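Local coordinates for protein nicastrin (Dictyostelium purpureum, PDB 4R12) that probably serves as an essential subunit of gamma-secretase, the complex that cleaves membrane proteins such as Notch receptors within the membrane, at residues S183-P194 / F553-I564; P304-Q313 / S541-L549. All coordinates share one frame; numbering follows the deposited sequence.

How the contacts relate
Both contacts join C-terminal strands to earlier parts of the extracellular domain, and along the chain contact 2 is nested within the loop that contact 1 closes. Their centres lie about 24 Å apart, yet they touch through L549, whose CD1 is 3.6 Å from P194 CB, while its CD2 packs against W562 CH2. Strand 542-548 of contact 2 pairs antiparallel with strand 192-203, which begins in contact 1, and the chain then runs on into the hairpin 553-564. Neither contact is a ligand site: the side chain of D307 is about 10 Å from a bound calcium ion, and that of I564 about 9 Å from a glycan sugar.

Contact 1. Residues S183-P194 / F553-I564; sequences SETCLRRGFCEP and FDFDTSKNVWKI
L187 and P194 meet W562 where a two-stranded beta hairpin, 553-564, lies against helix 183-189 and the start of the strand that follows it. The helix and strand 561-564 run nearly antiparallel, their axes approaching to 7.5 Å. L187 points its side chain at the hairpin and forks over it: CD2 packs on W562 CB at 3.6 Å, whereas CD1 touches both F553 CE1 and I564 CG1. The ring of W562 is sandwiched. P194 lies over one face, its CD 3.5 Å from the centroid of the five-membered ring in a CH-pi contact, and F555 CD1 lies over the opposite face. The same proline ring also serves F553, with CG 4.0 Å from the centroid of the phenyl ring and almost on its normal, so one residue presses on two aromatic faces. At the indole edge, E193 OE1 takes a weak hydrogen bond from W562 NE1, bent to 120°; the E193 chain folds at chi2 (-71°) to bring the carboxylate there, and G490 O is a second, weak acceptor for NE1. Toward the start of the helix, I564 CD1 touches S183 CB at 3.9 Å, while S183 OG bonds to T573 of strand 572-575. That strand also meets L187 and F553. The helix ends in a Schellman motif at G190, and the disulfide C186-C192 ties it to the next strand. At the turn end of the hairpin, where N560 and V561 opposite D556 form a G1 bulge, V561 places CG2 anti to its backbone N (CG1 at chi1 71°), and CG2 is in a tight van der Waals contact, 3.0 Å, with L187 O, the atom that accepts the hydrogen bond from G190 N.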
loop_
_atom_site.group_PDB
_atom_site.type_symbol
_atom_site.label_atom_id
_atom_site.label_comp_id
_atom_site.label_asym_id
_atom_site.label_seq_id
_atom_site.Cartn_x
_atom_site.Cartn_y
_atom_site.Cartn_z
ATOM N N SER A 183 -21.779 -3.735 2.758
ATOM C CA SER A 183 -21.446 -3.694 1.337
ATOM C C SER A 183 -22.633 -4.026 0.440
ATOM O O SER A 183 -22.814 -3.401 -0.598
ATOM C CB SER A 183 -20.290 -4.643 1.033
ATOM O OG SER A 183 -19.102 -4.175 1.642
ATOM N N GLU A 184 -23.439 -5.012 0.833
ATOM C CA GLU A 184 -24.614 -5.363 0.043
ATOM C C GLU A 184 -25.483 -4.128 -0.178
ATOM O O GLU A 184 -25.899 -3.839 -1.295
ATOM C CB GLU A 184 -25.414 -6.478 0.729
ATOM C CG GLU A 184 -26.828 -6.640 0.212
ATOM C CD GLU A 184 -27.859 -6.006 1.132
ATOM O OE1 GLU A 184 -28.082 -6.528 2.256
ATOM O OE2 GLU A 184 -28.445 -4.980 0.730
ATOM N N THR A 185 -25.700 -3.382 0.896
ATOM C CA THR A 185 -26.547 -2.200 0.872
ATOM C C THR A 185 -25.982 -1.046 0.046
ATOM O O THR A 185 -26.686 -0.488 -0.794
ATOM C CB THR A 185 -26.806 -1.699 2.301
ATOM O OG1 THR A 185 -27.383 -2.755 3.080
ATOM C CG2 THR A 185 -27.747 -0.497 2.290
ATOM N N CYS A 186 -24.722 -0.671 0.282
ATOM C CA CYS A 186 -24.178 0.470 -0.430
ATOM C C CYS A 186 -23.945 0.122 -1.901
ATOM O O CYS A 186 -24.111 0.980 -2.764
ATOM C CB CYS A 186 -22.891 0.991 0.238
ATOM S SG CYS A 186 -21.449 -0.077 0.123
ATOM N N LEU A 187 -23.587 -1.123 -2.203
ATOM C CA LEU A 187 -23.424 -1.496 -3.611
ATOM C C LEU A 187 -24.747 -1.413 -4.378
ATOM O O LEU A 187 -24.788 -0.875 -5.480
ATOM C CB LEU A 187 -22.833 -2.897 -3.757
ATOM C CG LEU A 187 -21.322 -3.085 -3.549
ATOM C CD1 LEU A 187 -20.969 -4.543 -3.768
ATOM C CD2 LEU A 187 -20.472 -2.190 -4.471
ATOM N N ARG A 188 -25.817 -1.936 -3.789
ATOM C CA ARG A 188 -27.146 -1.891 -4.405
ATOM C C ARG A 188 -27.558 -0.460 -4.761
ATOM O O ARG A 188 -28.153 -0.216 -5.817
ATOM C CB ARG A 188 -28.190 -2.528 -3.468
ATOM C CG ARG A 188 -29.609 -2.543 -4.031
ATOM C CD ARG A 188 -30.595 -3.242 -3.104
ATOM N NE ARG A 188 -30.676 -2.618 -1.786
ATOM C CZ ARG A 188 -30.406 -3.253 -0.649
ATOM N NH1 ARG A 188 -30.043 -4.528 -0.679
ATOM N NH2 ARG A 188 -30.498 -2.623 0.515
ATOM N N ARG A 189 -27.222 0.488 -3.891
ATOM C CA ARG A 189 -27.610 1.886 -4.109
ATOM C C ARG A 189 -26.604 2.672 -4.938
ATOM O O ARG A 189 -26.855 3.819 -5.304
ATOM C CB ARG A 189 -27.818 2.586 -2.770
ATOM C CG ARG A 189 -28.875 1.913 -1.915
ATOM C CD ARG A 189 -29.176 2.701 -0.655
ATOM N NE ARG A 189 -30.021 1.930 0.253
ATOM C CZ ARG A 189 -30.746 2.460 1.233
ATOM N NH1 ARG A 189 -30.735 3.774 1.428
ATOM N NH2 ARG A 189 -31.488 1.677 2.010
ATOM N N GLY A 190 -25.465 2.058 -5.236
ATOM C CA GLY A 190 -24.432 2.723 -6.009
ATOM C C GLY A 190 -23.707 3.792 -5.209
ATOM O O GLY A 190 -23.249 4.786 -5.764
ATOM N N PHE A 191 -23.600 3.574 -3.900
ATOM C CA PHE A 191 -22.991 4.534 -2.982
ATOM C C PHE A 191 -21.593 4.108 -2.535
ATOM O O PHE A 191 -21.038 4.701 -1.618
ATOM C CB PHE A 191 -23.862 4.724 -1.729
ATOM C CG PHE A 191 -25.166 5.431 -1.983
ATOM C CD1 PHE A 191 -25.354 6.180 -3.132
ATOM C CD2 PHE A 191 -26.196 5.353 -1.062
ATOM C CE1 PHE A 191 -26.557 6.831 -3.363
ATOM C CE2 PHE A 191 -27.397 6.001 -1.285
ATOM C CZ PHE A 191 -27.575 6.742 -2.435
ATOM N N CYS A 192 -21.035 3.080 -3.167
ATOM C CA CYS A 192 -19.696 2.622 -2.814
ATOM C C CYS A 192 -19.072 1.834 -3.963
ATOM O O CYS A 192 -19.756 1.484 -4.921
ATOM C CB CYS A 192 -19.734 1.770 -1.539
ATOM S SG CYS A 192 -20.593 0.220 -1.731
ATOM N N GLU A 193 -17.767 1.573 -3.873
ATOM C CA GLU A 193 -17.051 0.804 -4.891
ATOM C C GLU A 193 -16.090 -0.178 -4.228
ATOM O O GLU A 193 -15.605 0.082 -3.126
ATOM C CB GLU A 193 -16.269 1.725 -5.839
ATOM C CG GLU A 193 -17.073 2.858 -6.459
ATOM C CD GLU A 193 -18.075 2.370 -7.499
ATOM O OE1 GLU A 193 -18.040 1.171 -7.857
ATOM O OE2 GLU A 193 -18.900 3.191 -7.964
ATOM N N PRO A 194 -15.827 -1.316 -4.888
ATOM C CA PRO A 194 -14.872 -2.291 -4.352
ATOM C C PRO A 194 -13.499 -1.676 -4.113
ATOM O O PRO A 194 -13.038 -0.879 -4.925
ATOM C CB PRO A 194 -14.805 -3.359 -5.446
ATOM C CG PRO A 194 -16.135 -3.264 -6.136
ATOM C CD PRO A 194 -16.439 -1.786 -6.141
ATOM N N PHE A 553 -16.661 -10.419 -6.100
ATOM C CA PHE A 553 -17.483 -9.448 -6.816
ATOM C C PHE A 553 -17.716 -9.861 -8.255
ATOM O O PHE A 553 -16.878 -10.527 -8.859
ATOM C CB PHE A 553 -16.833 -8.053 -6.832
ATOM C CG PHE A 553 -16.741 -7.394 -5.487
ATOM C CD1 PHE A 553 -17.885 -7.105 -4.760
ATOM C CD2 PHE A 553 -15.509 -7.024 -4.968
ATOM C CE1 PHE A 553 -17.800 -6.489 -3.520
ATOM C CE2 PHE A 553 -15.413 -6.409 -3.735
ATOM C CZ PHE A 553 -16.559 -6.141 -3.005
ATOM N N ASP A 554 -18.847 -9.429 -8.807
ATOM C CA ASP A 554 -19.098 -9.498 -10.241
ATOM C C ASP A 554 -19.835 -8.227 -10.671
ATOM O O ASP A 554 -20.519 -7.594 -9.858
ATOM C CB ASP A 554 -19.907 -10.745 -10.597
ATOM C CG ASP A 554 -19.990 -10.980 -12.100
ATOM O OD1 ASP A 554 -19.114 -10.468 -12.832
ATOM O OD2 ASP A 554 -20.926 -11.680 -12.547
ATOM N N PHE A 555 -19.682 -7.832 -11.932
ATOM C CA PHE A 555 -20.390 -6.654 -12.405
ATOM C C PHE A 555 -21.585 -7.035 -13.264
ATOM O O PHE A 555 -21.442 -7.657 -14.314
ATOM C CB PHE A 555 -19.468 -5.721 -13.187
ATOM C CG PHE A 555 -20.105 -4.403 -13.519
ATOM C CD1 PHE A 555 -20.183 -3.399 -12.565
ATOM C CD2 PHE A 555 -20.649 -4.174 -14.776
ATOM C CE1 PHE A 555 -20.783 -2.188 -12.859
ATOM C CE2 PHE A 555 -21.248 -2.966 -15.078
ATOM C CZ PHE A 555 -21.315 -1.973 -14.119
ATOM N N ASP A 556 -22.768 -6.652 -12.801
ATOM C CA ASP A 556 -24.002 -6.877 -13.546
ATOM C C ASP A 556 -24.250 -5.720 -14.512
ATOM O O ASP A 556 -24.593 -4.620 -14.086
ATOM C CB ASP A 556 -25.183 -7.032 -12.583
ATOM C CG ASP A 556 -26.521 -7.116 -13.301
ATOM O OD1 ASP A 556 -26.568 -7.693 -14.407
ATOM O OD2 ASP A 556 -27.523 -6.605 -12.758
ATOM N N THR A 557 -24.079 -5.964 -15.808
ATOM C CA THR A 557 -24.288 -4.910 -16.799
ATOM C C THR A 557 -25.775 -4.598 -17.000
ATOM O O THR A 557 -26.123 -3.584 -17.608
ATOM C CB THR A 557 -23.666 -5.280 -18.156
ATOM O OG1 THR A 557 -22.541 -6.143 -17.947
ATOM C CG2 THR A 557 -23.216 -4.022 -18.891
ATOM N N SER A 558 -26.641 -5.471 -16.487
ATOM C CA SER A 558 -28.086 -5.231 -16.502
ATOM C C SER A 558 -28.452 -4.054 -15.596
ATOM O O SER A 558 -28.779 -2.969 -16.083
ATOM C CB SER A 558 -28.846 -6.490 -16.071
ATOM O OG SER A 558 -30.222 -6.226 -15.847
ATOM N N LYS A 559 -28.383 -4.270 -14.283
ATOM C CA LYS A 559 -28.652 -3.213 -13.304
ATOM C C LYS A 559 -27.521 -2.183 -13.243
ATOM O O LYS A 559 -27.598 -1.214 -12.480
ATOM C CB LYS A 559 -28.865 -3.810 -11.909
ATOM C CG LYS A 559 -30.188 -4.528 -11.685
ATOM C CD LYS A 559 -30.144 -5.313 -10.372
ATOM C CE LYS A 559 -29.544 -4.472 -9.245
ATOM N NZ LYS A 559 -29.145 -5.269 -8.041
ATOM N N ASN A 560 -26.479 -2.405 -14.043
ATOM C CA ASN A 560 -25.267 -1.583 -14.041
ATOM C C ASN A 560 -24.724 -1.355 -12.631
ATOM O O ASN A 560 -24.555 -0.214 -12.184
ATOM C CB ASN A 560 -25.524 -0.247 -14.735
ATOM C CG ASN A 560 -24.283 0.297 -15.415
ATOM O OD1 ASN A 560 -23.724 1.308 -14.994
ATOM N ND2 ASN A 560 -23.831 -0.388 -16.465
ATOM N N VAL A 561 -24.439 -2.457 -11.941
ATOM C CA VAL A 561 -24.071 -2.413 -10.531
ATOM C C VAL A 561 -23.112 -3.553 -10.164
ATOM O O VAL A 561 -23.113 -4.607 -10.805
ATOM C CB VAL A 561 -25.339 -2.488 -9.640
ATOM C CG1 VAL A 561 -25.957 -3.883 -9.686
ATOM C CG2 VAL A 561 -25.019 -2.107 -8.224
ATOM N N TRP A 562 -22.275 -3.332 -9.153
ATOM C CA TRP A 562 -21.467 -4.408 -8.596
ATOM C C TRP A 562 -22.369 -5.345 -7.792
ATOM O O TRP A 562 -23.280 -4.878 -7.110
ATOM C CB TRP A 562 -20.352 -3.867 -7.692
ATOM C CG TRP A 562 -19.233 -3.152 -8.396
ATOM C CD1 TRP A 562 -19.009 -1.803 -8.410
ATOM C CD2 TRP A 562 -18.174 -3.742 -9.165
ATOM N NE1 TRP A 562 -17.883 -1.519 -9.143
ATOM C CE2 TRP A 562 -17.352 -2.690 -9.620
ATOM C CE3 TRP A 562 -17.844 -5.054 -9.517
ATOM C CZ2 TRP A 562 -16.222 -2.907 -10.409
ATOM C CZ3 TRP A 562 -16.719 -5.275 -10.302
ATOM C CH2 TRP A 562 -15.921 -4.205 -10.744
ATOM N N LYS A 563 -22.105 -6.651 -7.868
ATOM C CA LYS A 563 -22.821 -7.651 -7.075
ATOM C C LYS A 563 -21.862 -8.528 -6.263
ATOM O O LYS A 563 -20.800 -8.912 -6.753
ATOM C CB LYS A 563 -23.680 -8.545 -7.977
ATOM C CG LYS A 563 -24.973 -7.915 -8.471
ATOM C CD LYS A 563 -26.179 -8.437 -7.687
ATOM C CE LYS A 563 -27.499 -8.014 -8.326
ATOM N NZ LYS A 563 -27.766 -8.693 -9.631
ATOM N N ILE A 564 -22.235 -8.845 -5.027
ATOM C CA ILE A 564 -21.490 -9.823 -4.242
ATOM C C ILE A 564 -21.977 -11.235 -4.585
ATOM O O ILE A 564 -23.090 -11.616 -4.245
ATOM C CB ILE A 564 -21.632 -9.583 -2.730
ATOM C CG1 ILE A 564 -21.167 -8.172 -2.358
ATOM C CG2 ILE A 564 -20.818 -10.612 -1.962
ATOM C CD1 ILE A 564 -21.442 -7.809 -0.906
#

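Contact 2. Residues P304-Q313 / S541-L549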
loop_
_atom_site.group_PDB
_atom_site.type_symbol
_atom_site.label_atom_id
_atom_site.label_comp_id
_atom_site.label_asym_id
_atom_site.label_seq_id
_atom_site.Cartn_x
_atom_site.Cartn_y
_atom_site.Cartn_z
ATOM N N PRO A 304 -13.781 -8.687 -19.896
ATOM C CA PRO A 304 -12.859 -7.589 -20.203
ATOM C C PRO A 304 -11.494 -7.728 -19.536
ATOM O O PRO A 304 -11.396 -7.899 -18.323
ATOM C CB PRO A 304 -13.599 -6.349 -19.688
ATOM C CG PRO A 304 -14.645 -6.862 -18.767
ATOM C CD PRO A 304 -15.008 -8.225 -19.231
ATOM N N ARG A 305 -10.455 -7.687 -20.367
ATOM C CA ARG A 305 -9.070 -7.527 -19.930
ATOM C C ARG A 305 -8.380 -6.558 -20.884
ATOM O O ARG A 305 -8.398 -6.742 -22.108
ATOM C CB ARG A 305 -8.331 -8.864 -19.910
ATOM C CG ARG A 305 -8.954 -9.922 -19.012
ATOM C CD ARG A 305 -8.791 -9.597 -17.531
ATOM N NE ARG A 305 -9.138 -10.754 -16.709
ATOM C CZ ARG A 305 -10.374 -11.039 -16.311
ATOM N NH1 ARG A 305 -11.382 -10.244 -16.655
ATOM N NH2 ARG A 305 -10.606 -12.121 -15.578
ATOM N N ALA A 306 -7.763 -5.528 -20.330
ATOM C CA ALA A 306 -7.149 -4.494 -21.150
ATOM C C ALA A 306 -5.805 -4.928 -21.752
ATOM O O ALA A 306 -5.248 -4.233 -22.602
ATOM C CB ALA A 306 -6.974 -3.228 -20.324
ATOM N N ASP A 307 -5.287 -6.071 -21.316
ATOM C CA ASP A 307 -3.948 -6.506 -21.726
ATOM C C ASP A 307 -3.814 -8.019 -21.554
ATOM O O ASP A 307 -3.967 -8.539 -20.447
ATOM C CB ASP A 307 -2.882 -5.763 -20.908
ATOM C CG ASP A 307 -1.479 -5.896 -21.488
ATOM O OD1 ASP A 307 -1.223 -6.838 -22.268
ATOM O OD2 ASP A 307 -0.625 -5.049 -21.143
ATOM N N LEU A 308 -3.524 -8.727 -22.646
ATOM C CA LEU A 308 -3.517 -10.191 -22.622
ATOM C C LEU A 308 -2.110 -10.800 -22.553
ATOM O O LEU A 308 -1.950 -12.005 -22.739
ATOM C CB LEU A 308 -4.254 -10.737 -23.853
ATOM C CG LEU A 308 -5.771 -10.535 -23.877
ATOM C CD1 LEU A 308 -6.360 -10.961 -25.215
ATOM C CD2 LEU A 308 -6.423 -11.296 -22.738
ATOM N N ALA A 309 -1.102 -9.976 -22.271
ATOM C CA ALA A 309 0.275 -10.458 -22.226
ATOM C C ALA A 309 0.434 -11.609 -21.241
ATOM O O ALA A 309 1.173 -12.560 -21.501
ATOM C CB ALA A 309 1.227 -9.324 -21.866
ATOM N N PHE A 310 -0.272 -11.526 -20.119
ATOM C CA PHE A 310 -0.202 -12.567 -19.096
ATOM C C PHE A 310 -0.589 -13.930 -19.668
ATOM O O PHE A 310 -0.006 -14.953 -19.316
ATOM C CB PHE A 310 -1.102 -12.227 -17.889
ATOM C CG PHE A 310 -2.581 -12.355 -18.166
ATOM C CD1 PHE A 310 -3.242 -13.559 -17.965
ATOM C CD2 PHE A 310 -3.313 -11.265 -18.620
ATOM C CE1 PHE A 310 -4.603 -13.681 -18.226
ATOM C CE2 PHE A 310 -4.670 -11.371 -18.877
ATOM C CZ PHE A 310 -5.319 -12.580 -18.678
ATOM N N GLN A 311 -1.583 -13.939 -20.549
ATOM C CA GLN A 311 -2.060 -15.193 -21.126
ATOM C C GLN A 311 -1.080 -15.674 -22.178
ATOM O O GLN A 311 -0.779 -16.861 -22.271
ATOM C CB GLN A 311 -3.450 -15.025 -21.745
ATOM C CG GLN A 311 -4.020 -16.325 -22.312
ATOM C CD GLN A 311 -5.322 -16.116 -23.063
ATOM O OE1 GLN A 311 -5.403 -15.288 -23.977
ATOM N NE2 GLN A 311 -6.349 -16.863 -22.682
ATOM N N THR A 312 -0.581 -14.727 -22.962
ATOM C CA THR A 312 0.348 -15.018 -24.038
ATOM C C THR A 312 1.691 -15.563 -23.544
ATOM O O THR A 312 2.263 -16.466 -24.153
ATOM C CB THR A 312 0.602 -13.745 -24.882
ATOM O OG1 THR A 312 -0.646 -13.226 -25.359
ATOM C CG2 THR A 312 1.512 -14.042 -26.062
ATOM N N GLN A 313 2.185 -15.032 -22.431
ATOM C CA GLN A 313 3.576 -15.255 -22.050
ATOM C C GLN A 313 3.825 -16.018 -20.755
ATOM O O GLN A 313 4.908 -16.597 -20.572
ATOM C CB GLN A 313 4.296 -13.910 -21.929
ATOM C CG GLN A 313 4.276 -13.061 -23.177
ATOM C CD GLN A 313 5.111 -11.812 -23.010
ATOM O OE1 GLN A 313 6.262 -11.882 -22.579
ATOM N NE2 GLN A 313 4.533 -10.659 -23.339
ATOM N N SER A 541 8.218 -1.757 -23.847
ATOM C CA SER A 541 8.589 -2.484 -22.627
ATOM C C SER A 541 7.587 -3.590 -22.346
ATOM O O SER A 541 6.383 -3.399 -22.522
ATOM C CB SER A 541 8.653 -1.534 -21.425
ATOM O OG SER A 541 8.986 -2.224 -20.230
ATOM N N ASN A 542 8.087 -4.729 -21.875
ATOM C CA ASN A 542 7.252 -5.862 -21.476
ATOM C C ASN A 542 6.733 -5.675 -20.047
ATOM O O ASN A 542 7.007 -6.482 -19.151
ATOM C CB ASN A 542 8.044 -7.170 -21.606
ATOM C CG ASN A 542 7.154 -8.391 -21.685
ATOM O OD1 ASN A 542 5.945 -8.282 -21.862
ATOM N ND2 ASN A 542 7.753 -9.563 -21.558
ATOM N N THR A 543 5.977 -4.598 -19.861
ATOM C CA THR A 543 5.462 -4.179 -18.556
ATOM C C THR A 543 3.961 -3.974 -18.670
ATOM O O THR A 543 3.493 -3.375 -19.636
ATOM C CB THR A 543 6.137 -2.872 -18.094
ATOM O OG1 THR A 543 7.546 -3.093 -17.956
ATOM C CG2 THR A 543 5.560 -2.370 -16.758
ATOM N N HIS A 544 3.201 -4.459 -17.692
ATOM C CA HIS A 544 1.756 -4.609 -17.865
ATOM C C HIS A 544 0.976 -4.386 -16.581
ATOM O O HIS A 544 1.390 -4.822 -15.503
ATOM C CB HIS A 544 1.446 -6.010 -18.422
ATOM C CG HIS A 544 2.259 -6.355 -19.632
ATOM N ND1 HIS A 544 1.949 -5.892 -20.892
ATOM C CD2 HIS A 544 3.405 -7.064 -19.762
ATOM C CE1 HIS A 544 2.854 -6.324 -21.754
ATOM N NE2 HIS A 544 3.748 -7.040 -21.093
ATOM N N LEU A 545 -0.153 -3.702 -16.707
ATOM C CA LEU A 545 -1.108 -3.604 -15.618
ATOM C C LEU A 545 -1.958 -4.866 -15.515
ATOM O O LEU A 545 -2.243 -5.505 -16.528
ATOM C CB LEU A 545 -2.028 -2.398 -15.825
ATOM C CG LEU A 545 -1.366 -1.020 -15.888
ATOM C CD1 LEU A 545 -2.364 0.006 -16.418
ATOM C CD2 LEU A 545 -0.878 -0.613 -14.511
ATOM N N HIS A 546 -2.385 -5.204 -14.301
ATOM C CA HIS A 546 -3.386 -6.259 -14.128
ATOM C C HIS A 546 -4.370 -5.924 -13.001
ATOM O O HIS A 546 -3.966 -5.392 -11.958
ATOM C CB HIS A 546 -2.730 -7.611 -13.841
ATOM C CG HIS A 546 -3.588 -8.769 -14.240
ATOM N ND1 HIS A 546 -3.437 -9.422 -15.445
ATOM C CD2 HIS A 546 -4.643 -9.351 -13.624
ATOM C CE1 HIS A 546 -4.348 -10.376 -15.542
ATOM N NE2 HIS A 546 -5.095 -10.352 -14.451
ATOM N N ASN A 547 -5.651 -6.218 -13.230
ATOM C CA ASN A 547 -6.699 -6.021 -12.229
ATOM C C ASN A 547 -6.349 -6.618 -10.860
ATOM O O ASN A 547 -5.883 -7.754 -10.774
ATOM C CB ASN A 547 -8.017 -6.664 -12.677
ATOM C CG ASN A 547 -8.717 -5.909 -13.796
ATOM O OD1 ASN A 547 -8.398 -4.755 -14.113
ATOM N ND2 ASN A 547 -9.714 -6.556 -14.377
ATOM N N ALA A 548 -6.598 -5.852 -9.805
ATOM C CA ALA A 548 -6.492 -6.342 -8.438
ATOM C C ALA A 548 -7.842 -6.093 -7.781
ATOM O O ALA A 548 -8.171 -4.961 -7.424
ATOM C CB ALA A 548 -5.365 -5.647 -7.689
ATOM N N LEU A 549 -8.621 -7.164 -7.652
ATOM C CA LEU A 549 -10.037 -7.089 -7.312
ATOM C C LEU A 549 -10.485 -8.422 -6.736
ATOM O O LEU A 549 -10.117 -9.481 -7.245
ATOM C CB LEU A 549 -10.882 -6.737 -8.549
ATOM C CG LEU A 549 -12.419 -6.720 -8.424
ATOM C CD1 LEU A 549 -12.885 -5.566 -7.553
ATOM C CD2 LEU A 549 -13.102 -6.656 -9.796
HETATM O O HOH W 1 -10.920 -5.429 -16.627
HETATM O O HOH W 2 -8.047 -5.300 -17.368
HETATM O O HOH W 3 -0.913 -2.924 -19.394
#
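H544 meets D307 and A309 together: its ND1 donates to D307 OD2 at 2.7 Å, on the syn side but tilted from the carboxylate plane, while A309 CB sits 3.5 Å from the ring centroid, over one face. The carboxylate and imidazole planes stand 78° apart. The amides of Q313 and N542 meet head-on and almost coplanar through two hydrogen bonds, N542 ND2 to Q313 OE1 (2.9 Å) and Q313 NE2 to N542 OD1; Q313 OE1 also accepts from I208 N, and N542 ND2 donates to S205 O. H544 NE2 gives N542 OD1 a nearly straight bond of 2.6 Å, from the opposite face of its amide plane to Q313 NE2, so both ring nitrogens are held. A leucine in place of N542 would probably leave H544 NE2 and Q313 NE2 without their shared acceptor, and the imidazole freer to turn. The edge of H546 meets the face of F310 in a T-shaped stack. These residues fasten helix 309-313 of the large lobe to strand 542-548, which pairs antiparallel with strand 192-203. In a second shell, D307 OD1 accepts from A309 N in an Asx turn, and D284 OD2 of helix 276-287 is hydrogen-bonded to H546 NE2 and salt-bridged to R305 NE. A water bridges D307 OD2 to L545 N.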